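Local coordinates for protein aspartate-semialdehyde dehydrogenase 2 (PDB 2R00) that catalyses the NADPH-dependent reductive dephosphorylation of L-aspartyl-4-phosphate to L-aspartate-semialdehyde, a step toward lysine, methionine and threonine, at residues 126-134 / 316-327; 135-143 / 306-314. All coordinates share one frame; numbering follows the deposited sequence.

Overall arrangement
The chain starts in the nucleotide-binding domain, whose sheet ends with strand 125-127 as its last parallel member. A short loop then leads into helix 131-147, and both contacts branch from this passage. Interaction 1 (126-134 with 316-327) closes the larger loop, setting the C-terminal helix 316-335 against the edge strand of the nucleotide-binding sheet and the loop that leads to the catalytic Cys131. Interaction 2 (135-143 with 306-314) lies wholly within that loop: the continuation of helix 131-147 rests on strand 306-313 of the second sheet. The two contacts share helix 131-147, and strand 306-313 runs on almost at once into helix 316-335.

Interaction 1. Residues 126-134 / 316-327; sequences IANPNCSTI and VRKGAATNAVQI
Asn323, on helix 316-335, shows how one buried side chain can join a helix to the loop it covers. Its CB points to residues 126-134, and CG, anti to the backbone N (chi1 -162°), then carries the amide on between Ile134 and Pro129. CD1 of Ile134 is 3.7 Å from Asn323 CB, and the same methyl is also close to Asn323 CG. At the end of the amide the two branches part: OD1 of Asn323 lies 3.7 Å from Ile134 CG2, while Asn323 ND2 stands 3.6 Å from Pro129 CD and donates a hydrogen bond to Val108 O. Asn128 fits alongside, wedged against Ala320, Asn323 and Ala324, and its backbone carbonyl accepts from Arg100, predicted to bind phosphate. Farther along, Ile126 and Ile327 lie alongside, running opposite ways, CD1 of Ile126 being 3.8 Å from Ile327 CG2.

Toward the start of the covering helix lies Cys131, which forms the acyl-thioester intermediate. Its CB packs 3.8 Å from Val316 CG1, its SG is 3.5 Å from the carbonyl oxygen of Val316, and Gly319, which has no side chain, comes close to the sulfur. Asn130 caps the helix that Cys131 opens: its OD1 accepts from Ser132 N at 3.1 Å, the N-H lined up with a lone pair of the oxygen. Val316 also touches His244, the predicted proton acceptor. The nucleophile is thus bordered by a valine methyl and a main-chain carbonyl, while the buried amide of Asn323 is satisfied through ND2 by Val108 O.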
loop_
_atom_site.group_PDB
_atom_site.type_symbol
_atom_site.label_atom_id
_atom_site.label_comp_id
_atom_site.label_asym_id
_atom_site.label_seq_id
_atom_site.Cartn_x
_atom_site.Cartn_y
_atom_site.Cartn_z
ATOM N N ILE A 126 -5.921 -31.382 6.205
ATOM C CA ILE A 126 -6.489 -30.166 5.620
ATOM C C ILE A 126 -5.489 -29.036 5.921
ATOM O O ILE A 126 -5.004 -28.932 7.032
ATOM C CB ILE A 126 -7.858 -29.787 6.274
ATOM C CG1 ILE A 126 -8.851 -30.957 6.203
ATOM C CG2 ILE A 126 -8.446 -28.546 5.611
ATOM C CD1 ILE A 126 -10.031 -30.846 7.188
ATOM N N ALA A 127 -5.188 -28.205 4.932
ATOM C CA ALA A 127 -4.191 -27.137 5.093
ATOM C C ALA A 127 -4.882 -25.822 5.422
ATOM O O ALA A 127 -5.891 -25.483 4.799
ATOM C CB ALA A 127 -3.374 -27.004 3.822
ATOM N N ASN A 128 -4.343 -25.105 6.413
ATOM C CA ASN A 128 -4.816 -23.778 6.812
ATOM C C ASN A 128 -4.022 -22.789 5.970
ATOM O O ASN A 128 -2.798 -22.897 5.926
ATOM C CB ASN A 128 -4.512 -23.553 8.309
ATOM C CG ASN A 128 -5.402 -22.484 8.973
ATOM O OD1 ASN A 128 -4.908 -21.591 9.685
ATOM N ND2 ASN A 128 -6.704 -22.605 8.792
ATOM N N PRO A 129 -4.700 -21.853 5.267
ATOM C CA PRO A 129 -3.942 -20.909 4.447
ATOM C C PRO A 129 -3.219 -19.820 5.245
ATOM O O PRO A 129 -3.399 -19.693 6.460
ATOM C CB PRO A 129 -5.010 -20.274 3.525
ATOM C CG PRO A 129 -6.253 -21.087 3.707
ATOM C CD PRO A 129 -6.147 -21.626 5.131
ATOM N N ASN A 130 -2.406 -19.053 4.527
ATOM C CA ASN A 130 -1.732 -17.888 5.055
ATOM C C ASN A 130 -2.773 -16.853 5.483
ATOM O O ASN A 130 -3.768 -16.663 4.778
ATOM C CB ASN A 130 -0.831 -17.332 3.948
ATOM C CG ASN A 130 0.214 -16.382 4.469
ATOM O OD1 ASN A 130 -0.099 -15.280 4.897
ATOM N ND2 ASN A 130 1.475 -16.808 4.433
ATOM N N CYS A 131 -2.559 -16.188 6.623
ATOM C CA CYS A 131 -3.514 -15.159 7.107
ATOM C C CYS A 131 -3.776 -14.074 6.064
ATOM O O CYS A 131 -4.905 -13.616 5.933
ATOM C CB CYS A 131 -3.094 -14.533 8.449
ATOM S SG CYS A 131 -4.437 -13.571 9.328
ATOM N N SER A 132 -2.740 -13.693 5.312
ATOM C CA SER A 132 -2.894 -12.780 4.179
ATOM C C SER A 132 -3.951 -13.256 3.179
ATOM O O SER A 132 -4.784 -12.468 2.725
ATOM C CB SER A 132 -1.571 -12.628 3.436
ATOM O OG SER A 132 -0.773 -11.615 4.011
ATOM N N THR A 133 -3.892 -14.539 2.828
ATOM C CA THR A 133 -4.822 -15.141 1.869
ATOM C C THR A 133 -6.215 -15.300 2.482
ATOM O O THR A 133 -7.216 -15.047 1.819
ATOM C CB THR A 133 -4.326 -16.524 1.396
ATOM O OG1 THR A 133 -2.964 -16.422 0.971
ATOM C CG2 THR A 133 -5.189 -17.039 0.247
ATOM N N ILE A 134 -6.270 -15.732 3.740
ATOM C CA ILE A 134 -7.537 -15.794 4.481
ATOM C C ILE A 134 -8.254 -14.432 4.460
ATOM O O ILE A 134 -9.394 -14.333 4.001
ATOM C CB ILE A 134 -7.326 -16.265 5.938
ATOM C CG1 ILE A 134 -6.745 -17.686 5.969
ATOM C CG2 ILE A 134 -8.659 -16.197 6.732
ATOM C CD1 ILE A 134 -6.258 -18.132 7.354
ATOM N N VAL A 316 -3.089 -11.040 13.978
ATOM C CA VAL A 316 -2.812 -11.972 12.886
ATOM C C VAL A 316 -2.905 -13.433 13.326
ATOM O O VAL A 316 -3.432 -14.270 12.596
ATOM C CB VAL A 316 -1.434 -11.684 12.227
ATOM C CG1 VAL A 316 -1.187 -12.624 11.069
ATOM C CG2 VAL A 316 -1.369 -10.245 11.734
ATOM N N ARG A 317 -2.398 -13.722 14.520
ATOM C CA ARG A 317 -2.424 -15.072 15.076
ATOM C C ARG A 317 -3.849 -15.579 15.314
ATOM O O ARG A 317 -4.146 -16.745 15.041
ATOM C CB ARG A 317 -1.595 -15.141 16.365
ATOM C CG ARG A 317 -0.144 -14.709 16.173
ATOM C CD ARG A 317 0.654 -14.784 17.471
ATOM N NE ARG A 317 1.940 -14.085 17.372
ATOM C CZ ARG A 317 3.057 -14.596 16.848
ATOM N NH1 ARG A 317 3.086 -15.837 16.365
ATOM N NH2 ARG A 317 4.163 -13.860 16.811
ATOM N N LYS A 318 -4.722 -14.695 15.800
ATOM C CA LYS A 318 -6.111 -15.043 16.109
ATOM C C LYS A 318 -6.921 -15.329 14.846
ATOM O O LYS A 318 -7.833 -16.168 14.862
ATOM C CB LYS A 318 -6.778 -13.955 16.969
ATOM C CG LYS A 318 -8.011 -14.446 17.732
ATOM C CD LYS A 318 -8.227 -13.696 19.046
ATOM C CE LYS A 318 -9.204 -14.450 19.946
ATOM N NZ LYS A 318 -9.532 -13.695 21.182
ATOM N N GLY A 319 -6.575 -14.645 13.755
ATOM C CA GLY A 319 -7.183 -14.911 12.453
ATOM C C GLY A 319 -6.844 -16.311 11.958
ATOM O O GLY A 319 -7.730 -17.070 11.561
ATOM N N ALA A 320 -5.558 -16.645 11.995
ATOM C CA ALA A 320 -5.065 -17.976 11.625
ATOM C C ALA A 320 -5.678 -19.077 12.496
ATOM O O ALA A 320 -6.158 -20.095 11.989
ATOM C CB ALA A 320 -3.559 -18.010 11.728
ATOM N N ALA A 321 -5.672 -18.852 13.809
ATOM C CA ALA A 321 -6.161 -19.834 14.770
ATOM C C ALA A 321 -7.654 -20.074 14.594
ATOM O O ALA A 321 -8.109 -21.214 14.585
ATOM C CB ALA A 321 -5.845 -19.389 16.179
ATOM N N THR A 322 -8.406 -18.985 14.425
ATOM C CA THR A 322 -9.848 -19.045 14.218
ATOM C C THR A 322 -10.225 -19.771 12.928
ATOM O O THR A 322 -11.177 -20.559 12.920
ATOM C CB THR A 322 -10.451 -17.628 14.228
ATOM O OG1 THR A 322 -10.185 -17.022 15.502
ATOM C CG2 THR A 322 -11.960 -17.656 13.974
ATOM N N ASN A 323 -9.494 -19.515 11.839
ATOM C CA ASN A 323 -9.780 -20.212 10.584
ATOM C C ASN A 323 -9.673 -21.728 10.767
ATOM O O ASN A 323 -10.548 -22.487 10.321
ATOM C CB ASN A 323 -8.847 -19.737 9.460
ATOM C CG ASN A 323 -9.369 -20.098 8.086
ATOM O OD1 ASN A 323 -10.277 -19.443 7.567
ATOM N ND2 ASN A 323 -8.802 -21.146 7.485
ATOM N N ALA A 324 -8.601 -22.141 11.444
ATOM C CA ALA A 324 -8.312 -23.536 11.785
ATOM C C ALA A 324 -9.416 -24.178 12.613
ATOM O O ALA A 324 -9.817 -25.310 12.344
ATOM C CB ALA A 324 -6.984 -23.617 12.539
ATOM N N VAL A 325 -9.900 -23.464 13.628
ATOM C CA VAL A 325 -11.000 -23.973 14.456
ATOM C C VAL A 325 -12.317 -24.067 13.657
ATOM O O VAL A 325 -13.043 -25.059 13.777
ATOM C CB VAL A 325 -11.150 -23.161 15.770
ATOM C CG1 VAL A 325 -12.278 -23.716 16.647
ATOM C CG2 VAL A 325 -9.838 -23.176 16.546
ATOM N N GLN A 326 -12.597 -23.068 12.812
ATOM C CA GLN A 326 -13.776 -23.110 11.930
ATOM C C GLN A 326 -13.769 -24.314 10.991
ATOM O O GLN A 326 -14.824 -24.894 10.701
ATOM C CB GLN A 326 -13.860 -21.851 11.081
ATOM C CG GLN A 326 -14.313 -20.601 11.816
ATOM C CD GLN A 326 -14.261 -19.381 10.922
ATOM O OE1 GLN A 326 -13.187 -18.881 10.600
ATOM N NE2 GLN A 326 -15.427 -18.897 10.512
ATOM N N ILE A 327 -12.582 -24.669 10.496
ATOM C CA ILE A 327 -12.407 -25.888 9.718
ATOM C C ILE A 327 -12.828 -27.094 10.552
ATOM O O ILE A 327 -13.611 -27.917 10.083
ATOM C CB ILE A 327 -10.935 -26.065 9.224
ATOM C CG1 ILE A 327 -10.564 -24.960 8.222
ATOM C CG2 ILE A 327 -10.752 -27.450 8.606
ATOM C CD1 ILE A 327 -9.062 -24.823 7.933
#

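Interaction 2. Residues 135-143 / 306-314; sequences QMLVALKPI and GINLWVVAD
Ala139 is a small bump that drops between two larger ones. Its CB lies 3.8 Å from Val311 CG2 and 3.9 Å from Leu309 CD1, so the methyl fills the hollow between successive inward-facing side chains of strand 306-313. In Leu309 a chi1 of 61° folds CG back over the residue's own backbone, and its two methyls serve different neighbours: CD1 turns to Ala139, whereas CD2 comes within 4.1 Å of CD1 of Leu140. One turn on, Ile143 pushes its own tip into the next hollow, its CD1 4.1 Å from Ile307 CG2 and 4.4 Å from Leu309 CD2.

The principle at work is that of an alpha/beta layer. Gln135, Ala139 and Ile143, spaced four residues apart, form a ridge on helix 131-147, and the alternate residues Ile307, Leu309, Val311 and Ala313 supply the matching sheet face in the C-terminal, glyceraldehyde-3-phosphate dehydrogenase-like dimerization domain. The axes of the short segments come within 8.8 Å at their closest, with their N-to-C directions at 139°. Residues between those four turn to the other side of the strand, where Asn308, Trp310 and Val312 pack on the second subunit.

At the active-site end the fit becomes partly polar. Gln135 lays its CB 3.9 Å from Val311 CG1, then runs out straight past CG to bring its amide against Ala313, with OE1 3.3 Å from the Ala313 CB. That same OE1 is hydrogen-bonded to His244 ND1, so a side chain seated on the sheet also holds the predicted proton acceptor by one bond, while Glu246 touches both Gln135 and Met136 from the neighbouring strand 244-252.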
loop_
_atom_site.group_PDB
_atom_site.type_symbol
_atom_site.label_atom_id
_atom_site.label_comp_id
_atom_site.label_asym_id
_atom_site.label_seq_id
_atom_site.Cartn_x
_atom_site.Cartn_y
_atom_site.Cartn_z
ATOM N N GLN A 135 -7.565 -13.395 4.926
ATOM C CA GLN A 135 -8.093 -12.021 4.975
ATOM C C GLN A 135 -8.707 -11.607 3.640
ATOM O O GLN A 135 -9.855 -11.159 3.582
ATOM C CB GLN A 135 -6.951 -11.041 5.249
ATOM C CG GLN A 135 -6.662 -10.659 6.687
ATOM C CD GLN A 135 -5.393 -9.810 6.798
ATOM O OE1 GLN A 135 -4.401 -10.255 7.383
ATOM N NE2 GLN A 135 -5.406 -8.595 6.213
ATOM N N MET A 136 -7.921 -11.750 2.570
ATOM C CA MET A 136 -8.317 -11.286 1.244
ATOM C C MET A 136 -9.512 -12.067 0.696
ATOM O O MET A 136 -10.442 -11.485 0.124
ATOM C CB MET A 136 -7.129 -11.360 0.263
ATOM C CG MET A 136 -7.454 -10.835 -1.141
ATOM S SD MET A 136 -6.072 -10.847 -2.301
ATOM C CE MET A 136 -5.859 -12.593 -2.630
ATOM N N LEU A 137 -9.472 -13.384 0.863
ATOM C CA LEU A 137 -10.496 -14.267 0.312
ATOM C C LEU A 137 -11.863 -14.108 0.982
ATOM O O LEU A 137 -12.904 -14.201 0.320
ATOM C CB LEU A 137 -10.025 -15.719 0.377
ATOM C CG LEU A 137 -9.345 -16.158 -0.924
ATOM C CD1 LEU A 137 -8.303 -17.168 -0.674
ATOM C CD2 LEU A 137 -10.366 -16.716 -1.895
ATOM N N VAL A 138 -11.859 -13.883 2.290
ATOM C CA VAL A 138 -13.088 -13.549 3.002
ATOM C C VAL A 138 -13.709 -12.275 2.410
ATOM O O VAL A 138 -14.891 -12.254 2.059
ATOM C CB VAL A 138 -12.852 -13.446 4.520
ATOM C CG1 VAL A 138 -14.043 -12.802 5.213
ATOM C CG2 VAL A 138 -12.621 -14.850 5.106
ATOM N N ALA A 139 -12.899 -11.227 2.277
ATOM C CA ALA A 139 -13.357 -9.949 1.729
ATOM C C ALA A 139 -13.824 -10.006 0.275
ATOM O O ALA A 139 -14.766 -9.315 -0.088
ATOM C CB ALA A 139 -12.274 -8.869 1.903
ATOM N N LEU A 140 -13.170 -10.818 -0.552
ATOM C CA LEU A 140 -13.433 -10.842 -1.997
ATOM C C LEU A 140 -14.557 -11.770 -2.444
ATOM O O LEU A 140 -15.175 -11.543 -3.484
ATOM C CB LEU A 140 -12.158 -11.206 -2.763
ATOM C CG LEU A 140 -11.328 -10.099 -3.423
ATOM C CD1 LEU A 140 -11.374 -8.792 -2.679
ATOM C CD2 LEU A 140 -9.892 -10.551 -3.654
ATOM N N LYS A 141 -14.800 -12.823 -1.670
ATOM C CA LYS A 141 -15.788 -13.835 -2.045
ATOM C C LYS A 141 -17.179 -13.290 -2.432
ATOM O O LYS A 141 -17.708 -13.702 -3.472
ATOM C CB LYS A 141 -15.884 -14.944 -0.979
ATOM C CG LYS A 141 -16.725 -16.170 -1.384
ATOM C CD LYS A 141 -16.344 -16.717 -2.759
ATOM C CE LYS A 141 -16.895 -18.130 -2.971
ATOM N NZ LYS A 141 -18.266 -18.306 -2.424
ATOM N N PRO A 142 -17.769 -12.376 -1.624
ATOM C CA PRO A 142 -19.052 -11.773 -2.034
ATOM C C PRO A 142 -18.995 -11.041 -3.379
ATOM O O PRO A 142 -19.962 -11.078 -4.135
ATOM C CB PRO A 142 -19.349 -10.773 -0.903
ATOM C CG PRO A 142 -18.574 -11.299 0.269
ATOM C CD PRO A 142 -17.330 -11.856 -0.316
ATOM N N ILE A 143 -17.881 -10.368 -3.662
ATOM C CA ILE A 143 -17.681 -9.725 -4.967
ATOM C C ILE A 143 -17.533 -10.770 -6.081
ATOM O O ILE A 143 -18.146 -10.647 -7.143
ATOM C CB ILE A 143 -16.460 -8.765 -4.957
ATOM C CG1 ILE A 143 -16.630 -7.710 -3.850
ATOM C CG2 ILE A 143 -16.274 -8.128 -6.335
ATOM C CD1 ILE A 143 -15.325 -6.982 -3.422
ATOM N N GLY A 306 -13.824 -1.898 -11.833
ATOM C CA GLY A 306 -12.681 -1.830 -10.939
ATOM C C GLY A 306 -13.136 -1.469 -9.538
ATOM O O GLY A 306 -13.787 -0.438 -9.330
ATOM N N ILE A 307 -12.805 -2.328 -8.578
ATOM C CA ILE A 307 -13.155 -2.104 -7.171
ATOM C C ILE A 307 -11.893 -2.139 -6.302
ATOM O O ILE A 307 -11.003 -2.982 -6.504
ATOM C CB ILE A 307 -14.251 -3.114 -6.683
ATOM C CG1 ILE A 307 -15.651 -2.536 -6.908
ATOM C CG2 ILE A 307 -14.103 -3.469 -5.198
ATOM C CD1 ILE A 307 -16.102 -1.544 -5.793
ATOM N N ASN A 308 -11.829 -1.202 -5.358
ATOM C CA ASN A 308 -10.704 -1.039 -4.448
ATOM C C ASN A 308 -11.179 -1.138 -3.004
ATOM O O ASN A 308 -12.248 -0.643 -2.666
ATOM C CB ASN A 308 -10.047 0.331 -4.650
ATOM C CG ASN A 308 -9.497 0.512 -6.043
ATOM O OD1 ASN A 308 -8.396 0.051 -6.350
ATOM N ND2 ASN A 308 -10.260 1.185 -6.898
ATOM N N LEU A 309 -10.371 -1.774 -2.163
ATOM C CA LEU A 309 -10.643 -1.881 -0.733
ATOM C C LEU A 309 -9.346 -2.198 -0.006
ATOM O O LEU A 309 -8.403 -2.710 -0.610
ATOM C CB LEU A 309 -11.690 -2.969 -0.439
ATOM C CG LEU A 309 -11.355 -4.417 -0.841
ATOM C CD1 LEU A 309 -12.014 -5.396 0.094
ATOM C CD2 LEU A 309 -11.740 -4.705 -2.273
ATOM N N TRP A 310 -9.308 -1.876 1.283
ATOM C CA TRP A 310 -8.227 -2.273 2.171
ATOM C C TRP A 310 -8.769 -3.213 3.230
ATOM O O TRP A 310 -9.904 -3.070 3.680
ATOM C CB TRP A 310 -7.594 -1.055 2.843
ATOM C CG TRP A 310 -6.659 -0.286 1.939
ATOM C CD1 TRP A 310 -6.971 0.301 0.742
ATOM C CD2 TRP A 310 -5.272 -0.006 2.174
ATOM N NE1 TRP A 310 -5.859 0.919 0.213
ATOM C CE2 TRP A 310 -4.805 0.751 1.073
ATOM C CE3 TRP A 310 -4.376 -0.326 3.205
ATOM C CZ2 TRP A 310 -3.484 1.193 0.977
ATOM C CZ3 TRP A 310 -3.070 0.108 3.108
ATOM C CH2 TRP A 310 -2.632 0.868 2.006
ATOM N N VAL A 311 -7.948 -4.188 3.603
ATOM C CA VAL A 311 -8.345 -5.248 4.515
ATOM C C VAL A 311 -7.283 -5.320 5.592
ATOM O O VAL A 311 -6.086 -5.347 5.288
ATOM C CB VAL A 311 -8.447 -6.616 3.777
ATOM C CG1 VAL A 311 -8.973 -7.694 4.706
ATOM C CG2 VAL A 311 -9.322 -6.503 2.560
ATOM N N VAL A 312 -7.714 -5.321 6.849
ATOM C CA VAL A 312 -6.799 -5.313 7.982
ATOM C C VAL A 312 -7.102 -6.474 8.941
ATOM O O VAL A 312 -8.260 -6.848 9.140
ATOM C CB VAL A 312 -6.813 -3.930 8.722
ATOM C CG1 VAL A 312 -6.056 -3.990 10.037
ATOM C CG2 VAL A 312 -6.204 -2.834 7.835
ATOM N N ALA A 313 -6.041 -7.055 9.491
ATOM C CA ALA A 313 -6.122 -7.934 10.658
ATOM C C ALA A 313 -5.256 -7.324 11.742
ATOM O O ALA A 313 -4.047 -7.108 11.533
ATOM C CB ALA A 313 -5.624 -9.327 10.330
ATOM N N ASP A 314 -5.871 -7.023 12.888
ATOM C CA ASP A 314 -5.132 -6.513 14.038
ATOM C C ASP A 314 -4.350 -7.652 14.689
ATOM O O ASP A 314 -3.122 -7.582 14.797
ATOM C CB ASP A 314 -6.064 -5.839 15.056
ATOM C CG ASP A 314 -5.302 -5.181 16.197
ATOM O OD1 ASP A 314 -4.232 -4.570 15.947
ATOM O OD2 ASP A 314 -5.774 -5.279 17.351
#